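Local coordinates for Ras-related protein Rab-7L1 (Homo sapiens, PDB 6HH2) that binds and hydrolyses GTP as a Rab-family switch in vesicle trafficking and recruits the kinase LRRK2 to the Golgi complex, stimulating its activity, at residues H9-L14 with K175-S180. The protein carries 4 engineered substitutions. Numbering follows the deposited sequence.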
# COMPACT_ATOMS: atom_id res chain seq x y z
N HIS A 9 -6.76 9.10 14.76
CA HIS A 9 -6.71 9.34 13.33
C HIS A 9 -6.77 7.97 12.67
O HIS A 9 -5.82 7.21 12.79
CB HIS A 9 -5.40 10.03 12.94
CG HIS A 9 -5.18 11.33 13.68
ND1 HIS A 9 -5.66 12.53 13.21
CD2 HIS A 9 -4.56 11.61 14.85
CE1 HIS A 9 -5.35 13.50 14.06
NE2 HIS A 9 -4.70 12.96 15.08
N LEU A 10 -7.85 7.69 11.95
CA LEU A 10 -8.05 6.38 11.34
C LEU A 10 -7.84 6.50 9.84
O LEU A 10 -8.46 7.36 9.18
CB LEU A 10 -9.48 5.92 11.62
CG LEU A 10 -9.86 4.61 10.93
CD1 LEU A 10 -9.08 3.39 11.44
CD2 LEU A 10 -11.36 4.41 11.14
N PHE A 11 -6.96 5.65 9.29
CA PHE A 11 -6.65 5.64 7.87
C PHE A 11 -6.82 4.24 7.29
O PHE A 11 -6.21 3.29 7.77
CB PHE A 11 -5.21 6.13 7.58
CG PHE A 11 -4.95 7.53 8.07
CD1 PHE A 11 -5.67 8.62 7.58
CD2 PHE A 11 -4.00 7.73 9.07
CE1 PHE A 11 -5.38 9.91 8.04
CE2 PHE A 11 -3.73 9.02 9.53
CZ PHE A 11 -4.45 10.09 9.03
N LYS A 12 -7.61 4.13 6.23
CA LYS A 12 -7.75 2.88 5.48
C LYS A 12 -6.77 2.92 4.32
O LYS A 12 -6.79 3.86 3.50
CB LYS A 12 -9.21 2.77 5.00
CG LYS A 12 -9.45 1.68 3.93
CD LYS A 12 -10.93 1.45 3.70
CE LYS A 12 -11.04 0.38 2.58
NZ LYS A 12 -12.50 0.07 2.32
N VAL A 13 -5.86 1.95 4.28
CA VAL A 13 -4.79 1.92 3.29
C VAL A 13 -5.01 0.68 2.42
O VAL A 13 -5.10 -0.45 2.94
CB VAL A 13 -3.42 1.84 3.99
CG1 VAL A 13 -2.32 1.71 2.94
CG2 VAL A 13 -3.24 3.10 4.88
N LEU A 14 -5.09 0.87 1.11
CA LEU A 14 -5.25 -0.26 0.17
C LEU A 14 -3.89 -0.78 -0.23
O LEU A 14 -3.02 -0.00 -0.62
CB LEU A 14 -5.98 0.23 -1.08
CG LEU A 14 -7.25 1.00 -0.79
CD1 LEU A 14 -7.92 1.42 -2.11
CD2 LEU A 14 -8.21 0.11 0.05
N LYS A 175 2.19 11.65 5.35
CA LYS A 175 1.43 12.33 4.30
C LYS A 175 -0.07 12.27 4.56
O LYS A 175 -0.80 13.24 4.30
CB LYS A 175 1.77 11.70 2.94
CG LYS A 175 0.93 12.28 1.76
CD LYS A 175 1.34 13.72 1.49
CE LYS A 175 2.56 13.77 0.59
NZ LYS A 175 2.81 15.20 0.25
N MET A 176 -0.57 11.12 5.01
CA MET A 176 -2.00 11.02 5.32
C MET A 176 -2.38 11.95 6.46
O MET A 176 -3.46 12.54 6.45
CB MET A 176 -2.37 9.58 5.67
CG MET A 176 -2.26 8.61 4.44
SD MET A 176 -2.92 6.98 4.80
CE MET A 176 -1.75 6.36 6.07
N MET A 177 -1.48 12.12 7.44
CA MET A 177 -1.74 13.10 8.50
C MET A 177 -1.79 14.52 7.95
O MET A 177 -2.66 15.32 8.32
CB MET A 177 -0.69 12.97 9.61
CG MET A 177 -0.85 11.68 10.43
SD MET A 177 -2.32 11.75 11.47
CE MET A 177 -1.80 12.89 12.76
N ARG A 178 -0.87 14.86 7.04
CA ARG A 178 -0.86 16.18 6.44
C ARG A 178 -2.13 16.42 5.64
O ARG A 178 -2.67 17.53 5.62
CB ARG A 178 0.37 16.33 5.55
CG ARG A 178 0.57 17.78 5.09
CD ARG A 178 1.84 17.97 4.28
NE ARG A 178 1.94 19.36 3.81
CZ ARG A 178 2.98 19.86 3.15
NH1 ARG A 178 4.03 19.09 2.87
NH2 ARG A 178 2.97 21.13 2.75
N ASN A 179 -2.64 15.39 4.98
CA ASN A 179 -3.86 15.54 4.19
C ASN A 179 -5.12 15.55 5.04
O ASN A 179 -6.20 15.78 4.48
CB ASN A 179 -3.98 14.38 3.21
CG ASN A 179 -3.00 14.47 2.05
OD1 ASN A 179 -2.42 15.52 1.81
ND2 ASN A 179 -2.86 13.37 1.30
N SER A 180 -5.02 15.28 6.34
CA SER A 180 -6.18 15.23 7.24
C SER A 180 -6.72 16.61 7.59
O SER A 180 -5.94 17.54 7.82
CB SER A 180 -5.79 14.53 8.53
OG SER A 180 -5.64 13.16 8.29
O HOH W 1 -6.79 12.45 10.71
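Segment 9-14 of the strand faces segment 175-180 at the C-terminal end of the chain, with the CA atoms of Phe-11 and Met-176 7.6 Å apart, and side chains, not backbone hydrogen bonds, join the two. Phe-11 meets one methionine with a face of its ring and the other with its edge. Met-176 lays its CB over the centre of the Phe-11 ring, 3.8 Å from the centroid and almost on the ring normal. Its chain then runs back along Phe-11 toward the strand, putting Met-176 SD obliquely above the ring and 3.7 Å from Phe-11 CB. A bend at the last torsion (chi3 -66°) brings Met-176 CE beside Phe-11 CB and to 3.8 Å from Val-13 CG2. Met-177 takes the ring edge instead: its SD lies in the phenyl plane, 3.6 Å from Phe-11 CE2, in an edge-on Met-aromatic contact. In the small-GTPase fold this helix, 165-178, is the C-terminal one and packs on the central sheet, where strand 8-17 runs between strands 58-66 and 86-92. Folded back by chi2 and chi3, both near -70°, Met-177 sets its CE over the imidazole of His-9, 3.6 Å from the ring centroid and 6° off the normal, a CH-pi contact. Met-177 SD also lies over the imidazole face, so that one sulfur meets His-9 over its face and Phe-11 at its edge. Ser-180 OG lies at the phenyl edge, near its plane, 3.3 Å from Phe-11 CE1, while donating a hydrogen bond to Met-176 O from a position tilted out of the carbonyl plane. It also accepts one from a water that lies in the imidazole plane, 2.7 Å from His-9 ND1. With NE2 of His-9 bonded to Glu-58, both ring nitrogens have polar partners that should limit rotation of the imidazole beneath the methionine methyl.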